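Local coordinates for insecticidal crystal protein Cry7Cal (Bacillus thuringiensis, PDB 5ZI1), which probably binds receptors in the insect gut and forms pores, as a three-domain delta-endotoxin active against the locust Locusta migratoria manilensis, at residues Leu111-Arg116 / Ala163-Gln168; Ala147-Leu152 / Pro234-Arg239; Asn461-Tyr464 / Ile468-Ile471. All blocks are in the same frame, centred on the assembly; numbering follows the deposited sequence. Where two conformers were deposited one is given.

Interaction 1 of 3, residues Leu111-Arg116 / Ala163-Gln168; sequences LLVYER and AEWGMQ
V113 and Y114 of the helix 107-127 meet W165 at the end of the helix 141-165 and M167 in the turn just after it, a contact between two members of the alpha-helical bundle that forms the N-terminal domain of three-domain Cry toxins. V113 comes first along the helix and lies over the indole. V113 CG1 sits 3.5 Å from the centroid of the five-membered ring of W165, only 16° off the ring normal, a CH-pi contact over one face. The other branch reaches the benzo part, with V113 CG2 3.7 Å from W165 CZ2, so the two methyls spread along the indole, one for each ring. Y93 and W100 of the helix 73-101 also touch these residues, W100 meeting the indole edge-to-face, which places the pair in the bundle interior. Y114 follows. With CG anti to the backbone N (chi1 172°), its ring swings along the flank of the second segment, and its OH is hydrogen-bonded to E171 of the helix 169-202. Just before M167, G166 leaves the helix with positive phi in a Schellman motif, turning the chain so that M167 can pack beside the tyrosine. M167 SD lies at the ring edge, 5.3 Å from the centroid of the Y114 ring, in a Met-aromatic contact. The closest touch of this pair is made by methylene carbon: M167 CG stands near the ring plane, 3.5 Å from Y114 CE1.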
loop_
_atom_site.group_PDB
_atom_site.type_symbol
_atom_site.label_atom_id
_atom_site.label_comp_id
_atom_site.label_asym_id
_atom_site.label_seq_id
_atom_site.Cartn_x
_atom_site.Cartn_y
_atom_site.Cartn_z
ATOM N N LEU A 111 23.668 -11.936 -29.624
ATOM C CA LEU A 111 24.723 -12.310 -28.695
ATOM C C LEU A 111 24.933 -11.224 -27.661
ATOM O O LEU A 111 24.929 -11.508 -26.460
ATOM C CB LEU A 111 26.022 -12.592 -29.440
ATOM C CG LEU A 111 26.196 -14.034 -29.910
ATOM C CD1 LEU A 111 24.890 -14.685 -30.382
ATOM C CD2 LEU A 111 27.247 -14.093 -31.000
ATOM N N LEU A 112 25.005 -9.955 -28.111
ATOM C CA LEU A 112 25.394 -8.847 -27.242
ATOM C C LEU A 112 24.382 -8.608 -26.133
ATOM O O LEU A 112 24.767 -8.323 -24.997
ATOM C CB LEU A 112 25.593 -7.564 -28.056
ATOM C CG LEU A 112 26.952 -7.479 -28.750
ATOM C CD1 LEU A 112 26.912 -6.400 -29.811
ATOM C CD2 LEU A 112 28.066 -7.208 -27.738
ATOM N N VAL A 113 23.088 -8.722 -26.426
ATOM C CA VAL A 113 22.131 -8.448 -25.363
ATOM C C VAL A 113 22.034 -9.638 -24.416
ATOM O O VAL A 113 21.879 -9.439 -23.204
ATOM C CB VAL A 113 20.760 -8.018 -25.929
ATOM C CG1 VAL A 113 20.132 -9.117 -26.794
ATOM C CG2 VAL A 113 19.836 -7.607 -24.801
ATOM N N TYR A 114 22.184 -10.866 -24.933
ATOM C CA TYR A 114 22.305 -12.036 -24.065
ATOM C C TYR A 114 23.438 -11.877 -23.061
ATOM O O TYR A 114 23.246 -12.147 -21.861
ATOM C CB TYR A 114 22.501 -13.308 -24.873
ATOM C CG TYR A 114 22.815 -14.526 -24.014
ATOM C CD1 TYR A 114 21.795 -15.326 -23.534
ATOM C CD2 TYR A 114 24.113 -14.881 -23.689
ATOM C CE1 TYR A 114 22.046 -16.418 -22.743
ATOM C CE2 TYR A 114 24.374 -15.981 -22.899
ATOM C CZ TYR A 114 23.340 -16.757 -22.440
ATOM O OH TYR A 114 23.592 -17.875 -21.663
ATOM N N GLU A 115 24.627 -11.464 -23.521
ATOM C CA GLU A 115 25.767 -11.300 -22.623
ATOM C C GLU A 115 25.533 -10.251 -21.558
ATOM O O GLU A 115 25.888 -10.470 -20.408
ATOM C CB GLU A 115 26.974 -10.918 -23.463
ATOM C CG GLU A 115 28.293 -10.932 -22.698
ATOM C CD GLU A 115 28.967 -9.579 -22.689
ATOM O OE1 GLU A 115 28.603 -8.761 -21.822
ATOM O OE2 GLU A 115 29.846 -9.338 -23.545
ATOM N N ARG A 116 25.035 -9.060 -21.942
ATOM C CA ARG A 116 24.726 -8.043 -20.944
ATOM C C ARG A 116 23.679 -8.525 -19.960
ATOM O O ARG A 116 23.732 -8.155 -18.779
ATOM C CB ARG A 116 24.268 -6.736 -21.589
ATOM C CG ARG A 116 25.226 -6.231 -22.630
ATOM C CD ARG A 116 26.224 -5.264 -22.004
ATOM N NE ARG A 116 27.097 -4.726 -23.046
ATOM C CZ ARG A 116 28.249 -5.274 -23.416
ATOM N NH1 ARG A 116 28.693 -6.378 -22.807
ATOM N NH2 ARG A 116 28.949 -4.718 -24.387
ATOM N N ALA A 163 14.280 -16.776 -25.597
ATOM C CA ALA A 163 14.270 -17.628 -26.785
ATOM C C ALA A 163 14.643 -16.846 -28.039
ATOM O O ALA A 163 15.348 -17.365 -28.912
ATOM C CB ALA A 163 12.900 -18.287 -26.952
ATOM N N GLU A 164 14.211 -15.577 -28.134
ATOM C CA GLU A 164 14.571 -14.783 -29.305
ATOM C C GLU A 164 16.017 -14.313 -29.270
ATOM O O GLU A 164 16.557 -13.943 -30.318
ATOM C CB GLU A 164 13.635 -13.583 -29.473
ATOM C CG GLU A 164 12.224 -13.805 -28.998
ATOM C CD GLU A 164 11.325 -12.610 -29.328
ATOM O OE1 GLU A 164 11.171 -12.283 -30.530
ATOM O OE2 GLU A 164 10.780 -11.972 -28.397
ATOM N N TRP A 165 16.668 -14.355 -28.112
ATOM C CA TRP A 165 18.101 -14.108 -28.041
ATOM C C TRP A 165 18.940 -15.330 -28.366
ATOM O O TRP A 165 20.170 -15.212 -28.439
ATOM C CB TRP A 165 18.487 -13.634 -26.655
ATOM C CG TRP A 165 17.920 -12.328 -26.279
ATOM C CD1 TRP A 165 17.394 -11.377 -27.112
ATOM C CD2 TRP A 165 17.818 -11.811 -24.957
ATOM N NE1 TRP A 165 16.979 -10.293 -26.378
ATOM C CE2 TRP A 165 17.220 -10.539 -25.051
ATOM C CE3 TRP A 165 18.169 -12.302 -23.699
ATOM C CZ2 TRP A 165 16.979 -9.752 -23.936
ATOM C CZ3 TRP A 165 17.925 -11.521 -22.595
ATOM C CH2 TRP A 165 17.336 -10.262 -22.718
ATOM N N GLY A 166 18.318 -16.490 -28.558
ATOM C CA GLY A 166 19.044 -17.730 -28.711
ATOM C C GLY A 166 19.145 -18.566 -27.452
ATOM O O GLY A 166 19.940 -19.508 -27.417
ATOM N N MET A 167 18.381 -18.243 -26.415
ATOM C CA MET A 167 18.377 -19.049 -25.209
ATOM C C MET A 167 17.586 -20.322 -25.451
ATOM O O MET A 167 16.517 -20.297 -26.073
ATOM C CB MET A 167 17.771 -18.271 -24.038
ATOM C CG MET A 167 18.752 -17.357 -23.334
ATOM S SD MET A 167 18.062 -16.501 -21.913
ATOM C CE MET A 167 17.471 -17.816 -20.898
ATOM N N GLN A 168 18.114 -21.433 -24.954
ATOM C CA GLN A 168 17.385 -22.684 -25.018
ATOM C C GLN A 168 16.382 -22.765 -23.875
ATOM O O GLN A 168 16.459 -22.026 -22.885
ATOM C CB GLN A 168 18.354 -23.864 -24.982
ATOM C CG GLN A 168 18.680 -24.387 -26.371
ATOM C CD GLN A 168 19.839 -25.360 -26.350
ATOM O OE1 GLN A 168 20.974 -24.967 -26.055
ATOM N NE2 GLN A 168 19.572 -26.633 -26.678
#

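Interaction 2 of 3, residues Ala147-Leu152 / Pro234-Arg239; sequences AANLHL and PIYDAR
The backbones come nearest at L152 and Y236, whose CA atoms lie 6.6 Å apart where the helix 141-165 passes the chain leaving the short helix 232-235. Y236 bridges this gap by pointing its side chain toward the helix, and its ring reaches two residues about one helical turn apart. Nearer the base of the ring, L152 CB packs against Y236 CD2 at 3.5 Å, an oblique approach. At the far end the phenol hydroxyl donates to the side-chain carbonyl of N149, with Y236 OH 2.6 Å from N149 OD1. A trans first torsion (chi1 -178°) extends N149 so that its amide reaches the ring edge. The hydroxyl approaches at a C=O...donor angle of 117°, ordinary for an amide oxygen, and is tilted 24° from the carbonyl plane; amide and ring are turned well out of parallel. F24 of the helix 13-26 touches both N149 and Y236, while Q179 of the helix 169-202 gives its amide NH2 to the backbone oxygens of L152 and Y236. The site therefore belongs to the interior of the helical domain, near its junction with the rest of the toxin. Chemically, the phenol proton is given to the amide oxygen of a buried asparagine, so that these two polar atoms pair away from solvent, and the bond probably restricts how the tyrosine ring can shift.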
loop_
_atom_site.group_PDB
_atom_site.type_symbol
_atom_site.label_atom_id
_atom_site.label_comp_id
_atom_site.label_asym_id
_atom_site.label_seq_id
_atom_site.Cartn_x
_atom_site.Cartn_y
_atom_site.Cartn_z
ATOM N N ALA A 147 16.310 -2.625 -4.887
ATOM C CA ALA A 147 17.192 -3.413 -5.738
ATOM C C ALA A 147 16.598 -4.789 -5.988
ATOM O O ALA A 147 16.653 -5.309 -7.110
ATOM C CB ALA A 147 18.571 -3.536 -5.095
ATOM N N ALA A 148 16.028 -5.392 -4.945
ATOM C CA ALA A 148 15.302 -6.637 -5.117
ATOM C C ALA A 148 14.291 -6.494 -6.239
ATOM O O ALA A 148 14.186 -7.351 -7.131
ATOM C CB ALA A 148 14.610 -7.015 -3.806
ATOM N N ASN A 149 13.555 -5.384 -6.221
ATOM C CA ASN A 149 12.542 -5.156 -7.233
ATOM C C ASN A 149 13.144 -5.152 -8.629
ATOM O O ASN A 149 12.611 -5.781 -9.553
ATOM C CB ASN A 149 11.827 -3.838 -6.951
ATOM C CG ASN A 149 10.754 -3.582 -7.937
ATOM O OD1 ASN A 149 9.760 -4.317 -7.990
ATOM N ND2 ASN A 149 10.956 -2.586 -8.771
ATOM N N LEU A 150 14.260 -4.445 -8.811
ATOM C CA LEU A 150 14.879 -4.408 -10.135
ATOM C C LEU A 150 15.320 -5.796 -10.583
ATOM O O LEU A 150 15.199 -6.139 -11.763
ATOM C CB LEU A 150 16.068 -3.451 -10.136
ATOM C CG LEU A 150 15.780 -1.966 -9.902
ATOM C CD1 LEU A 150 17.082 -1.191 -9.977
ATOM C CD2 LEU A 150 14.773 -1.434 -10.914
ATOM N N HIS A 151 15.847 -6.603 -9.658
ATOM C CA HIS A 151 16.336 -7.935 -10.008
ATOM C C HIS A 151 15.200 -8.801 -10.525
ATOM O O HIS A 151 15.305 -9.415 -11.591
ATOM C CB HIS A 151 16.997 -8.580 -8.782
ATOM C CG HIS A 151 17.716 -9.864 -9.077
ATOM N ND1 HIS A 151 18.076 -10.757 -8.088
ATOM C CD2 HIS A 151 18.155 -10.399 -10.242
ATOM C CE1 HIS A 151 18.700 -11.786 -8.635
ATOM N NE2 HIS A 151 18.768 -11.587 -9.939
ATOM N N LEU A 152 14.090 -8.839 -9.786
ATOM C CA LEU A 152 12.940 -9.636 -10.204
ATOM C C LEU A 152 12.434 -9.198 -11.570
ATOM O O LEU A 152 12.094 -10.038 -12.424
ATOM C CB LEU A 152 11.827 -9.521 -9.161
ATOM C CG LEU A 152 12.229 -10.200 -7.858
ATOM C CD1 LEU A 152 11.159 -10.033 -6.810
ATOM C CD2 LEU A 152 12.481 -11.656 -8.162
ATOM N N PRO A 234 5.195 -11.180 -7.417
ATOM C CA PRO A 234 4.643 -12.302 -8.195
ATOM C C PRO A 234 4.151 -11.906 -9.584
ATOM O O PRO A 234 4.108 -12.765 -10.468
ATOM C CB PRO A 234 3.478 -12.803 -7.325
ATOM C CG PRO A 234 3.615 -12.098 -6.007
ATOM C CD PRO A 234 4.295 -10.815 -6.310
ATOM N N ILE A 235 3.768 -10.643 -9.816
ATOM C CA ILE A 235 3.320 -10.267 -11.153
ATOM C C ILE A 235 4.472 -10.258 -12.161
ATOM O O ILE A 235 4.233 -10.359 -13.369
ATOM C CB ILE A 235 2.576 -8.918 -11.077
ATOM C CG1 ILE A 235 1.264 -9.131 -10.328
ATOM C CG2 ILE A 235 2.280 -8.344 -12.459
ATOM C CD1 ILE A 235 0.709 -7.914 -9.777
ATOM N N TYR A 236 5.731 -10.210 -11.703
ATOM C CA TYR A 236 6.820 -10.314 -12.665
ATOM C C TYR A 236 6.953 -11.727 -13.228
ATOM O O TYR A 236 7.807 -11.955 -14.097
ATOM C CB TYR A 236 8.148 -9.896 -12.033
ATOM C CG TYR A 236 8.246 -8.451 -11.585
ATOM C CD1 TYR A 236 7.706 -7.420 -12.339
ATOM C CD2 TYR A 236 8.884 -8.126 -10.399
ATOM C CE1 TYR A 236 7.807 -6.112 -11.920
ATOM C CE2 TYR A 236 8.979 -6.823 -9.969
ATOM C CZ TYR A 236 8.440 -5.820 -10.730
ATOM O OH TYR A 236 8.538 -4.520 -10.303
ATOM N N ASP A 237 6.144 -12.663 -12.728
ATOM C CA ASP A 237 6.036 -14.022 -13.261
ATOM C C ASP A 237 5.294 -13.947 -14.587
ATOM O O ASP A 237 4.062 -13.899 -14.626
ATOM C CB ASP A 237 5.312 -14.905 -12.248
ATOM C CG ASP A 237 5.136 -16.342 -12.711
ATOM O OD1 ASP A 237 5.284 -16.625 -13.921
ATOM O OD2 ASP A 237 4.803 -17.190 -11.849
ATOM N N ALA A 238 6.047 -13.927 -15.688
ATOM C CA ALA A 238 5.447 -13.705 -16.999
ATOM C C ALA A 238 4.632 -14.891 -17.503
ATOM O O ALA A 238 3.900 -14.736 -18.486
ATOM C CB ALA A 238 6.529 -13.369 -18.024
ATOM N N ARG A 239 4.743 -16.060 -16.874
ATOM C CA ARG A 239 3.865 -17.165 -17.247
ATOM C C ARG A 239 2.510 -17.052 -16.570
ATOM O O ARG A 239 1.481 -17.338 -17.190
ATOM C CB ARG A 239 4.508 -18.501 -16.892
ATOM C CG ARG A 239 5.568 -18.916 -17.863
ATOM C CD ARG A 239 6.280 -20.182 -17.420
ATOM N NE ARG A 239 7.576 -20.203 -18.072
ATOM C CZ ARG A 239 8.534 -21.091 -17.846
ATOM N NH1 ARG A 239 8.353 -22.072 -16.973
ATOM N NH2 ARG A 239 9.681 -20.980 -18.504
#

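Interaction 3 of 3, residues Asn461-Tyr464 / Ile468-Ile471; sequences NKLY and ITQI
A loop is tied to a neighbouring strand here by one straight hydrogen bond, a bridging water and apolar side chains, where residues 461-464 run up to the start of the strand 468-472 as the chain enters the C-terminal beta domain. T469 is the hub. Its hydroxyl accepts the backbone amide of Y464, the distance from Y464 N to T469 OG1 being 2.8 Å and the N-H...O angle 166°. T469 OG1 is also hydrogen-bonded, at 2.6 Å, to a water whose second bond, a donation, goes to Y464 O, so both polar backbone atoms of the tyrosine are linked to one threonine side chain. The threonine torsion (chi1 -48°) sets OG1 beside its own backbone N and CG2 anti to it, so that both branches face the loop. T469 CG2 comes 3.2 Å from K462 O and 3.6 Å from Y464 CD1, while the hydroxyl oxygen meets the tyrosine ring at its edge, in plane. Beyond T469 the contact turns apolar. L463 CD2 touches I471 CD1 at 4.0 Å, the two side chains crossing at about a right angle, and F597 of the strand 589-599 packs on both. N461 closes the far end, with N461 OD1 3.9 Å from I471 CG2; its amide is held by K475 and by the carbonyl of R513. The strand itself pairs in parallel with 245-246 and antiparallel with 589-599, a setting that belongs to the beta sandwich of domain III in three-domain Cry toxins.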
loop_
_atom_site.group_PDB
_atom_site.type_symbol
_atom_site.label_atom_id
_atom_site.label_comp_id
_atom_site.label_asym_id
_atom_site.label_seq_id
_atom_site.Cartn_x
_atom_site.Cartn_y
_atom_site.Cartn_z
ATOM N N ASN A 461 -14.814 -1.354 -9.334
ATOM C CA ASN A 461 -14.558 -2.783 -9.568
ATOM C C ASN A 461 -14.756 -3.125 -11.045
ATOM O O ASN A 461 -15.345 -4.143 -11.408
ATOM C CB ASN A 461 -15.413 -3.680 -8.675
ATOM C CG ASN A 461 -14.911 -3.707 -7.255
ATOM O OD1 ASN A 461 -13.778 -3.290 -6.996
ATOM N ND2 ASN A 461 -15.740 -4.179 -6.324
ATOM N N LYS A 462 -14.225 -2.262 -11.900
ATOM C CA LYS A 462 -14.318 -2.455 -13.337
ATOM C C LYS A 462 -13.557 -3.703 -13.773
ATOM O O LYS A 462 -12.423 -3.936 -13.339
ATOM C CB LYS A 462 -13.775 -1.223 -14.059
ATOM C CG LYS A 462 -13.846 -1.300 -15.574
ATOM C CD LYS A 462 -13.384 -0.009 -16.241
ATOM C CE LYS A 462 -13.526 -0.113 -17.753
ATOM N NZ LYS A 462 -12.680 0.877 -18.470
ATOM N N LEU A 463 -14.183 -4.512 -14.629
ATOM C CA LEU A 463 -13.473 -5.569 -15.335
ATOM C C LEU A 463 -12.877 -4.974 -16.598
ATOM O O LEU A 463 -13.548 -4.224 -17.316
ATOM C CB LEU A 463 -14.389 -6.732 -15.700
ATOM C CG LEU A 463 -15.013 -7.492 -14.537
ATOM C CD1 LEU A 463 -15.665 -8.756 -15.059
ATOM C CD2 LEU A 463 -13.986 -7.795 -13.451
ATOM N N TYR A 464 -11.612 -5.286 -16.855
ATOM C CA TYR A 464 -10.973 -4.808 -18.066
ATOM C C TYR A 464 -10.906 -5.958 -19.053
ATOM O O TYR A 464 -10.149 -6.918 -18.827
ATOM C CB TYR A 464 -9.577 -4.255 -17.781
ATOM C CG TYR A 464 -9.578 -3.120 -16.777
ATOM C CD1 TYR A 464 -9.509 -3.384 -15.422
ATOM C CD2 TYR A 464 -9.683 -1.784 -17.185
ATOM C CE1 TYR A 464 -9.529 -2.368 -14.488
ATOM C CE2 TYR A 464 -9.707 -0.743 -16.248
ATOM C CZ TYR A 464 -9.631 -1.052 -14.902
ATOM O OH TYR A 464 -9.645 -0.077 -13.939
ATOM N N ILE A 468 -5.792 -8.639 -17.474
ATOM C CA ILE A 468 -6.099 -9.359 -16.249
ATOM C C ILE A 468 -6.491 -8.326 -15.202
ATOM O O ILE A 468 -5.725 -7.404 -14.905
ATOM C CB ILE A 468 -4.913 -10.209 -15.782
ATOM C CG1 ILE A 468 -4.686 -11.385 -16.747
ATOM C CG2 ILE A 468 -5.192 -10.700 -14.394
ATOM C CD1 ILE A 468 -3.257 -11.959 -16.704
ATOM N N THR A 469 -7.693 -8.453 -14.669
ATOM C CA THR A 469 -8.173 -7.540 -13.652
ATOM C C THR A 469 -7.999 -8.223 -12.312
ATOM O O THR A 469 -8.597 -9.277 -12.063
ATOM C CB THR A 469 -9.631 -7.144 -13.891
ATOM O OG1 THR A 469 -9.788 -6.760 -15.262
ATOM C CG2 THR A 469 -9.983 -5.947 -13.008
ATOM N N GLN A 470 -7.159 -7.649 -11.463
ATOM C CA GLN A 470 -6.859 -8.254 -10.174
ATOM C C GLN A 470 -7.564 -7.402 -9.129
ATOM O O GLN A 470 -7.198 -6.240 -8.908
ATOM C CB GLN A 470 -5.353 -8.360 -9.936
ATOM C CG GLN A 470 -4.968 -9.053 -8.629
ATOM C CD GLN A 470 -3.488 -8.902 -8.304
ATOM O OE1 GLN A 470 -3.041 -7.824 -7.935
ATOM N NE2 GLN A 470 -2.722 -9.982 -8.458
ATOM N N ILE A 471 -8.581 -7.981 -8.510
ATOM C CA ILE A 471 -9.468 -7.294 -7.591
ATOM C C ILE A 471 -9.283 -7.940 -6.225
ATOM O O ILE A 471 -9.507 -9.146 -6.080
ATOM C CB ILE A 471 -10.939 -7.380 -8.025
ATOM C CG1 ILE A 471 -11.122 -6.834 -9.442
ATOM C CG2 ILE A 471 -11.809 -6.639 -7.026
ATOM C CD1 ILE A 471 -12.595 -6.780 -9.884
HETATM O O HOH W 1 -10.273 -8.661 -16.948
#

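The three contacts sample two domains of the toxin. Interactions 1 and 2 lie in the helical N-terminal domain and share the helix 141-165: the first uses its end, the second its middle. Their centres are 19 Å apart, with nearest atoms about 8 Å from each other, and their segments alternate along the sequence. Interaction 3 belongs to the beta sandwich and follows both in the chain. It touches interaction 2, their centres 21 Å apart, where I235 CD1 packs 4.2 Å from Q470 OE1 across the domain boundary. Interaction 1, whose centre is 35 Å from that of interaction 3, sits far from this junction, near one end of the helical bundle.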